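Local coordinates for protein mandelate racemase/muconate lactonizing enzyme (PDB 2QDD) that is of unknown function but, as a magnesium-binding member of the mandelate racemase/muconate lactonizing enzyme family, probably acts on a carboxylate substrate, at residues I219-Q224 and L242-H247; V264-N269 and W289-E294. All blocks are in the same frame, centred on the assembly; numbering follows the deposited sequence.

Contact 1 holds Glu220, Asp243 and Glu244, which with Asp196 form the magnesium site, empty in this chain. Contact 2 joins the next two strands of the same sheet and supplies lysines beside those acids, a worked example of how barrel strands of the enolase superfamily end in the residues that make the active site. The centres of the two contacts lie about 11 Å apart. The sheet runs on between them through a probable hydrogen bond from Lys265 N to Leu242 O (2.8 Å), while Lys265 NZ forms a salt bridge with Glu220 OE1 (3.0 Å). On the other face, Leu246 CD1 packs against Val264 CG1 at 3.7 Å.

Contact 1 (I219-Q224 and L242-H247); sequences IEQPCQ and LDECLH
Gln221 reaches from the end of strand 218-220 to Asp243 and Cys245 in the turn that follows strand 240-242, joining the C-terminal ends of two neighbouring strands of the enolase-type barrel that carry magnesium-site acids. Its chain bends at chi2 (91°), which turns the amide toward the backbone of 242-247. There Gln221 OE1 accepts a hydrogen bond from Asp243 N (2.8 Å), the donor lying in the carbonyl plane with a C=O...N angle of 157°. The other end of the amide is held twice: Gln221 NE2 donates to Cys223 O at 2.9 Å and to Cys245 SG at 3.2 Å, both acceptors close to the amide plane. Three bonds fix the rotation of this buried amide, and two of them tie it to the type I turn Asp243-Leu246.

Leu242 lines the same amide, its CD2 4.0 Å from Gln221 OE1, and packs beyond it on Leu226 and Cys229 of helix 226-233. Glu220, extended, brings OE2 to 3.3 Å from Asp243 OD2. These are two acceptors without a bond between them, as expected of ligands around a magnesium ion that is absent here. Lys265 pairs with Glu220, and Arg270 and Lys267 with Asp243. Glu244, whose OE2 is hydrogen-bonded to Tyr59 OH, presents its other oxygen to the glutamine chain: Glu244 OE1 lies 3.3 Å from Gln221 CG, the carboxylate and amide planes 76° apart.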
ATOM      1  N   ILE A 219      -4.567 -24.046  11.609  1.00 30.80           N
ATOM      2  CA  ILE A 219      -5.895 -23.573  11.981  1.00 26.75           C
ATOM      3  C   ILE A 219      -6.726 -23.431  10.720  1.00 28.43           C
ATOM      4  O   ILE A 219      -6.370 -22.669   9.814  1.00 28.88           O
ATOM      5  CB  ILE A 219      -5.847 -22.208  12.726  1.00 26.20           C
ATOM      6  CG1 ILE A 219      -4.899 -22.259  13.931  1.00 24.80           C
ATOM      7  CG2 ILE A 219      -7.256 -21.760  13.138  1.00 26.82           C
ATOM      8  CD1 ILE A 219      -5.200 -23.355  14.962  1.00 27.07           C
ATOM      9  N   GLU A 220      -7.824 -24.175  10.662  1.00 29.09           N
ATOM     10  CA  GLU A 220      -8.680 -24.169   9.486  1.00 37.01           C
ATOM     11  C   GLU A 220      -9.817 -23.179   9.672  1.00 33.59           C
ATOM     12  O   GLU A 220     -10.580 -23.272  10.643  1.00 30.60           O
ATOM     13  CB  GLU A 220      -9.209 -25.572   9.187  1.00 35.18           C
ATOM     14  CG  GLU A 220      -9.888 -25.710   7.829  1.00 50.52           C
ATOM     15  CD  GLU A 220     -10.652 -27.021   7.677  1.00 57.16           C
ATOM     16  OE1 GLU A 220     -10.174 -28.061   8.189  1.00 69.76           O
ATOM     17  OE2 GLU A 220     -11.729 -27.011   7.037  1.00 69.02           O
ATOM     18  N   GLN A 221      -9.886 -22.226   8.739  1.00 32.97           N
ATOM     19  CA  GLN A 221     -10.980 -21.260   8.584  1.00 33.56           C
ATOM     20  C   GLN A 221     -11.600 -20.757   9.899  1.00 33.69           C
ATOM     21  O   GLN A 221     -12.717 -21.148  10.258  1.00 34.04           O
ATOM     22  CB  GLN A 221     -12.032 -21.788   7.592  1.00 35.75           C
ATOM     23  CG  GLN A 221     -13.117 -20.782   7.199  1.00 35.29           C
ATOM     24  CD  GLN A 221     -12.793 -19.970   5.977  1.00 32.33           C
ATOM     25  OE1 GLN A 221     -12.355 -20.500   4.963  1.00 37.51           O
ATOM     26  NE2 GLN A 221     -13.044 -18.667   6.052  1.00 40.08           N
ATOM     27  N   PRO A 222     -10.860 -19.907  10.640  1.00 35.15           N
ATOM     28  CA  PRO A 222     -11.344 -19.515  11.963  1.00 34.98           C
ATOM     29  C   PRO A 222     -12.594 -18.623  11.911  1.00 35.36           C
ATOM     30  O   PRO A 222     -13.438 -18.697  12.803  1.00 35.39           O
ATOM     31  CB  PRO A 222     -10.144 -18.782  12.581  1.00 33.66           C
ATOM     32  CG  PRO A 222      -9.343 -18.300  11.426  1.00 35.49           C
ATOM     33  CD  PRO A 222      -9.567 -19.275  10.304  1.00 37.83           C
ATOM     34  N   CYS A 223     -12.716 -17.822  10.853  1.00 33.90           N
ATOM     35  CA  CYS A 223     -13.765 -16.816  10.740  1.00 34.72           C
ATOM     36  C   CYS A 223     -14.563 -16.976   9.442  1.00 34.73           C
ATOM     37  O   CYS A 223     -14.235 -17.812   8.605  1.00 36.58           O
ATOM     38  CB  CYS A 223     -13.154 -15.415  10.833  1.00 32.42           C
ATOM     39  SG  CYS A 223     -12.227 -15.095  12.364  1.00 38.23           S
ATOM     40  N   GLN A 224     -15.609 -16.169   9.287  1.00 37.17           N
ATOM     41  CA  GLN A 224     -16.645 -16.396   8.280  1.00 39.72           C
ATOM     42  C   GLN A 224     -16.230 -15.920   6.887  1.00 42.46           C
ATOM     43  O   GLN A 224     -16.649 -16.488   5.870  1.00 45.82           O
ATOM     44  CB  GLN A 224     -17.933 -15.687   8.697  1.00 35.71           C
ATOM     45  CG  GLN A 224     -19.161 -16.584   8.744  1.00 53.45           C
ATOM     46  CD  GLN A 224     -19.962 -16.404  10.025  1.00 66.40           C
ATOM     47  OE1 GLN A 224     -20.221 -15.279  10.461  1.00 68.23           O
ATOM     48  NE2 GLN A 224     -20.352 -17.515  10.639  1.00 64.27           N
ATOM     49  N   LEU A 242      -7.541 -21.973   4.563  1.00 25.14           N
ATOM     50  CA  LEU A 242      -8.857 -21.477   4.157  1.00 24.31           C
ATOM     51  C   LEU A 242      -9.657 -22.539   3.420  1.00 27.17           C
ATOM     52  O   LEU A 242      -9.080 -23.472   2.870  1.00 25.56           O
ATOM     53  CB  LEU A 242      -8.727 -20.226   3.296  1.00 21.72           C
ATOM     54  CG  LEU A 242      -8.114 -18.995   3.962  1.00 27.04           C
ATOM     55  CD1 LEU A 242      -8.076 -17.871   2.961  1.00 21.73           C
ATOM     56  CD2 LEU A 242      -8.874 -18.575   5.211  1.00 25.71           C
ATOM     57  N   ASP A 243     -10.983 -22.389   3.421  1.00 25.37           N
ATOM     58  CA  ASP A 243     -11.901 -23.409   2.903  1.00 25.57           C
ATOM     59  C   ASP A 243     -13.197 -22.766   2.400  1.00 24.05           C
ATOM     60  O   ASP A 243     -13.325 -22.474   1.214  1.00 23.54           O
ATOM     61  CB  ASP A 243     -12.169 -24.486   3.974  1.00 34.74           C
ATOM     62  CG  ASP A 243     -13.034 -25.655   3.465  1.00 38.99           C
ATOM     63  OD1 ASP A 243     -13.241 -25.799   2.240  1.00 43.87           O
ATOM     64  OD2 ASP A 243     -13.505 -26.445   4.311  1.00 46.13           O
ATOM     65  N   GLU A 244     -14.141 -22.526   3.305  1.00 26.09           N
ATOM     66  CA  GLU A 244     -15.530 -22.240   2.926  1.00 28.37           C
ATOM     67  C   GLU A 244     -15.760 -20.870   2.283  1.00 31.23           C
ATOM     68  O   GLU A 244     -16.758 -20.682   1.592  1.00 35.59           O
ATOM     69  CB  GLU A 244     -16.463 -22.424   4.125  1.00 28.51           C
ATOM     70  CG  GLU A 244     -16.602 -23.877   4.587  1.00 29.26           C
ATOM     71  CD  GLU A 244     -15.622 -24.250   5.693  1.00 38.36           C
ATOM     72  OE1 GLU A 244     -14.693 -23.462   5.963  1.00 39.26           O
ATOM     73  OE2 GLU A 244     -15.779 -25.333   6.296  1.00 47.72           O
ATOM     74  N   CYS A 245     -14.844 -19.925   2.505  1.00 26.93           N
ATOM     75  CA  CYS A 245     -14.965 -18.582   1.929  1.00 31.47           C
ATOM     76  C   CYS A 245     -14.534 -18.502   0.465  1.00 28.69           C
ATOM     77  O   CYS A 245     -14.681 -17.459  -0.170  1.00 37.89           O
ATOM     78  CB  CYS A 245     -14.228 -17.533   2.777  1.00 30.63           C
ATOM     79  SG  CYS A 245     -12.446 -17.809   3.002  1.00 37.82           S
ATOM     80  N   LEU A 246     -14.011 -19.604  -0.067  1.00 25.92           N
ATOM     81  CA  LEU A 246     -13.405 -19.613  -1.393  1.00 31.85           C
ATOM     82  C   LEU A 246     -14.333 -20.230  -2.442  1.00 32.53           C
ATOM     83  O   LEU A 246     -14.314 -21.435  -2.675  1.00 39.95           O
ATOM     84  CB  LEU A 246     -12.078 -20.371  -1.359  1.00 34.58           C
ATOM     85  CG  LEU A 246     -10.988 -19.924  -0.389  1.00 34.16           C
ATOM     86  CD1 LEU A 246     -10.064 -21.095  -0.154  1.00 36.05           C
ATOM     87  CD2 LEU A 246     -10.222 -18.725  -0.928  1.00 33.45           C
ATOM     88  N   HIS A 247     -15.139 -19.396  -3.078  1.00 35.65           N
ATOM     89  CA  HIS A 247     -16.215 -19.888  -3.932  1.00 39.42           C
ATOM     90  C   HIS A 247     -15.794 -20.001  -5.394  1.00 40.07           C
ATOM     91  O   HIS A 247     -16.336 -20.822  -6.137  1.00 44.12           O
ATOM     92  CB  HIS A 247     -17.463 -19.012  -3.784  1.00 37.69           C
ATOM     93  CG  HIS A 247     -18.014 -18.985  -2.391  1.00 43.40           C
ATOM     94  ND1 HIS A 247     -18.682 -20.055  -1.834  1.00 42.47           N
ATOM     95  CD2 HIS A 247     -17.983 -18.022  -1.440  1.00 47.62           C
ATOM     96  CE1 HIS A 247     -19.041 -19.750  -0.600  1.00 46.35           C
ATOM     97  NE2 HIS A 247     -18.631 -18.523  -0.336  1.00 46.10           N
TER

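Contact 2 (V264-N269 and W289-E294); sequences VKIKPN and WQMHIE
Glu294 OE2 is met by Lys265 directly and by Lys267 through a water where two parallel strands of the enolase-type barrel, 263-266 and 290-293, come to an end. Lys265 NZ makes a weak salt bridge with Glu294 OE2 at 3.5 Å, whereas the water at Lys267 donates to Glu294 OE2 (2.7 Å) and accepts from Lys267 NZ, which is also hydrogen-bonded to Tyr59 OH and salt-bridged to Asp243. Glu294 CG sits between its backbone N and carbonyl carbon (chi1 57°), and from there the extended chain runs alongside Lys267. A second water donates to Glu294 OE1 and is weakly bound by Lys265 NZ. With an alanine at Lys265, Glu220 of the magnesium site would probably lose this cationic mate, Glu294 its direct one, and a gap would open beside His292, whose CB lies 3.8 Å from Lys265 CG.

The backbones follow parallel pairing. Ile266 N donates to His292 O at 2.8 Å with a C=O...N angle of 173°, and Glu294 N returns a longer bond to Ile266 O.

Val264, Ile266, Met291 and Ile293 occupy the other sheet face, where the last three pack on helix 274-287. Ile266 CD1 touches both Met291 SD (3.5 Å) and Ile293 CD1 (3.9 Å), the two isoleucines lying side by side. Near the start of the strands Val264 makes a CH-pi contact, its CG1 3.8 Å from the centroid of the Trp289 six-membered ring and 16° off the normal.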
ATOM      1  N   VAL A 264      -5.020 -24.049   1.309  1.00 23.08           N
ATOM      2  CA  VAL A 264      -6.465 -24.101   1.063  1.00 23.49           C
ATOM      3  C   VAL A 264      -6.992 -25.546   0.998  1.00 25.51           C
ATOM      4  O   VAL A 264      -6.253 -26.465   0.655  1.00 18.47           O
ATOM      5  CB  VAL A 264      -6.901 -23.310  -0.217  1.00 22.00           C
ATOM      6  CG1 VAL A 264      -6.401 -21.859  -0.179  1.00 24.60           C
ATOM      7  CG2 VAL A 264      -6.439 -24.009  -1.503  1.00 19.44           C
ATOM      8  N   LYS A 265      -8.264 -25.731   1.349  1.00 22.37           N
ATOM      9  CA  LYS A 265      -9.026 -26.912   0.941  1.00 24.73           C
ATOM     10  C   LYS A 265      -9.664 -26.676  -0.413  1.00 23.14           C
ATOM     11  O   LYS A 265     -10.195 -25.594  -0.674  1.00 28.47           O
ATOM     12  CB  LYS A 265     -10.129 -27.234   1.951  1.00 23.25           C
ATOM     13  CG  LYS A 265      -9.628 -27.739   3.282  1.00 28.78           C
ATOM     14  CD  LYS A 265     -10.720 -28.483   4.014  1.00 39.01           C
ATOM     15  CE  LYS A 265     -10.141 -29.417   5.052  1.00 43.09           C
ATOM     16  NZ  LYS A 265     -11.162 -29.866   6.037  1.00 50.61           N
ATOM     17  N   ILE A 266      -9.608 -27.686  -1.276  1.00 21.99           N
ATOM     18  CA  ILE A 266     -10.330 -27.645  -2.547  1.00 27.71           C
ATOM     19  C   ILE A 266     -11.437 -28.697  -2.570  1.00 33.62           C
ATOM     20  O   ILE A 266     -11.190 -29.885  -2.334  1.00 30.29           O
ATOM     21  CB  ILE A 266      -9.400 -27.830  -3.771  1.00 27.79           C
ATOM     22  CG1 ILE A 266      -8.146 -26.962  -3.633  1.00 24.99           C
ATOM     23  CG2 ILE A 266     -10.145 -27.487  -5.065  1.00 22.07           C
ATOM     24  CD1 ILE A 266      -7.024 -27.418  -4.498  1.00 16.95           C
ATOM     25  N   LYS A 267     -12.659 -28.238  -2.832  1.00 28.83           N
ATOM     26  CA  LYS A 267     -13.832 -29.097  -2.849  1.00 26.59           C
ATOM     27  C   LYS A 267     -14.649 -28.806  -4.097  1.00 26.83           C
ATOM     28  O   LYS A 267     -15.187 -27.709  -4.226  1.00 31.54           O
ATOM     29  CB  LYS A 267     -14.682 -28.879  -1.590  1.00 26.81           C
ATOM     30  CG  LYS A 267     -13.971 -29.245  -0.301  1.00 24.95           C
ATOM     31  CD  LYS A 267     -14.891 -29.192   0.873  1.00 26.44           C
ATOM     32  CE  LYS A 267     -14.086 -29.090   2.146  1.00 30.76           C
ATOM     33  NZ  LYS A 267     -14.990 -28.967   3.320  1.00 38.51           N
ATOM     34  N   PRO A 268     -14.738 -29.781  -5.023  1.00 29.85           N
ATOM     35  CA  PRO A 268     -15.412 -29.630  -6.318  1.00 29.53           C
ATOM     36  C   PRO A 268     -16.841 -29.070  -6.245  1.00 28.18           C
ATOM     37  O   PRO A 268     -17.203 -28.230  -7.068  1.00 29.10           O
ATOM     38  CB  PRO A 268     -15.425 -31.057  -6.877  1.00 30.19           C
ATOM     39  CG  PRO A 268     -14.256 -31.709  -6.254  1.00 31.80           C
ATOM     40  CD  PRO A 268     -14.154 -31.130  -4.873  1.00 30.38           C
ATOM     41  N   ASN A 269     -17.627 -29.514  -5.262  1.00 27.97           N
ATOM     42  CA  ASN A 269     -18.983 -28.997  -5.073  1.00 29.84           C
ATOM     43  C   ASN A 269     -19.062 -27.537  -4.614  1.00 26.57           C
ATOM     44  O   ASN A 269     -20.068 -26.873  -4.839  1.00 34.78           O
ATOM     45  CB  ASN A 269     -19.815 -29.909  -4.162  1.00 29.18           C
ATOM     46  CG  ASN A 269     -21.323 -29.806  -4.443  1.00 33.31           C
ATOM     47  OD1 ASN A 269     -22.061 -29.156  -3.705  1.00 30.10           O
ATOM     48  ND2 ASN A 269     -21.774 -30.442  -5.519  1.00 22.23           N
ATOM     49  N   TRP A 289       1.163 -23.339  -1.941  1.00 25.11           N
ATOM     50  CA  TRP A 289       0.128 -23.725  -0.987  1.00 23.95           C
ATOM     51  C   TRP A 289       0.190 -25.218  -0.695  1.00 23.43           C
ATOM     52  O   TRP A 289       0.585 -26.012  -1.547  1.00 24.42           O
ATOM     53  CB  TRP A 289      -1.263 -23.364  -1.516  1.00 21.29           C
ATOM     54  CG  TRP A 289      -1.646 -21.914  -1.362  1.00 27.05           C
ATOM     55  CD1 TRP A 289      -1.019 -20.971  -0.599  1.00 24.64           C
ATOM     56  CD2 TRP A 289      -2.760 -21.252  -1.982  1.00 15.37           C
ATOM     57  NE1 TRP A 289      -1.667 -19.763  -0.710  1.00 28.26           N
ATOM     58  CE2 TRP A 289      -2.742 -19.909  -1.549  1.00 25.51           C
ATOM     59  CE3 TRP A 289      -3.772 -21.667  -2.860  1.00 22.44           C
ATOM     60  CZ2 TRP A 289      -3.696 -18.968  -1.970  1.00 22.65           C
ATOM     61  CZ3 TRP A 289      -4.719 -20.730  -3.280  1.00 22.74           C
ATOM     62  CH2 TRP A 289      -4.673 -19.401  -2.829  1.00 21.51           C
ATOM     63  N   GLN A 290      -0.203 -25.593   0.515  1.00 27.56           N
ATOM     64  CA  GLN A 290      -0.476 -26.990   0.827  1.00 28.94           C
ATOM     65  C   GLN A 290      -1.981 -27.202   0.924  1.00 28.62           C
ATOM     66  O   GLN A 290      -2.691 -26.336   1.411  1.00 30.44           O
ATOM     67  CB  GLN A 290       0.206 -27.369   2.131  1.00 31.51           C
ATOM     68  CG  GLN A 290       1.709 -27.507   2.012  1.00 35.90           C
ATOM     69  CD  GLN A 290       2.311 -28.201   3.205  1.00 37.39           C
ATOM     70  OE1 GLN A 290       2.044 -27.836   4.350  1.00 40.57           O
ATOM     71  NE2 GLN A 290       3.127 -29.213   2.949  1.00 45.25           N
ATOM     72  N   MET A 291      -2.471 -28.340   0.437  1.00 25.30           N
ATOM     73  CA  MET A 291      -3.875 -28.450   0.033  1.00 25.65           C
ATOM     74  C   MET A 291      -4.531 -29.752   0.488  1.00 28.00           C
ATOM     75  O   MET A 291      -3.968 -30.820   0.292  1.00 27.42           O
ATOM     76  CB  MET A 291      -4.019 -28.273  -1.487  1.00 22.40           C
ATOM     77  CG  MET A 291      -3.678 -26.872  -2.005  1.00 22.57           C
ATOM     78  SD  MET A 291      -3.688 -26.707  -3.798  1.00 17.23           S
ATOM     79  CE  MET A 291      -2.068 -27.299  -4.259  1.00 11.18           C
ATOM     80  N   HIS A 292      -5.710 -29.654   1.111  1.00 27.32           N
ATOM     81  CA  HIS A 292      -6.593 -30.812   1.307  1.00 30.43           C
ATOM     82  C   HIS A 292      -7.551 -30.881   0.127  1.00 29.06           C
ATOM     83  O   HIS A 292      -8.208 -29.899  -0.195  1.00 32.47           O
ATOM     84  CB  HIS A 292      -7.422 -30.694   2.590  1.00 26.28           C
ATOM     85  CG  HIS A 292      -6.615 -30.712   3.848  1.00 33.93           C
ATOM     86  ND1 HIS A 292      -6.185 -31.876   4.445  1.00 38.68           N
ATOM     87  CD2 HIS A 292      -6.182 -29.705   4.641  1.00 39.20           C
ATOM     88  CE1 HIS A 292      -5.510 -31.586   5.542  1.00 30.84           C
ATOM     89  NE2 HIS A 292      -5.492 -30.274   5.682  1.00 43.16           N
ATOM     90  N   ILE A 293      -7.618 -32.033  -0.529  1.00 29.69           N
ATOM     91  CA  ILE A 293      -8.503 -32.199  -1.680  1.00 29.70           C
ATOM     92  C   ILE A 293      -9.485 -33.347  -1.445  1.00 31.29           C
ATOM     93  O   ILE A 293      -9.099 -34.515  -1.364  1.00 34.31           O
ATOM     94  CB  ILE A 293      -7.725 -32.356  -3.013  1.00 24.71           C
ATOM     95  CG1 ILE A 293      -6.802 -31.142  -3.245  1.00 22.85           C
ATOM     96  CG2 ILE A 293      -8.694 -32.550  -4.167  1.00 26.02           C
ATOM     97  CD1 ILE A 293      -6.010 -31.164  -4.541  1.00 27.92           C
ATOM     98  N   GLU A 294     -10.756 -32.976  -1.335  1.00 32.25           N
ATOM     99  CA  GLU A 294     -11.840 -33.837  -0.865  1.00 29.16           C
ATOM    100  C   GLU A 294     -13.134 -33.248  -1.420  1.00 32.08           C
ATOM    101  O   GLU A 294     -13.100 -32.204  -2.054  1.00 36.81           O
ATOM    102  CB  GLU A 294     -11.878 -33.840   0.662  1.00 33.42           C
ATOM    103  CG  GLU A 294     -12.031 -32.458   1.296  1.00 33.69           C
ATOM    104  CD  GLU A 294     -11.596 -32.439   2.745  1.00 41.00           C
ATOM    105  OE1 GLU A 294     -10.454 -32.861   3.034  1.00 42.35           O
ATOM    106  OE2 GLU A 294     -12.402 -32.009   3.600  1.00 53.54           O
TER
HETATM  107  O   HOH W   1      -9.633 -32.747   5.630  1.00 48.37           O
HETATM  108  O   HOH W   2     -15.112 -32.003   3.147  1.00 47.82           O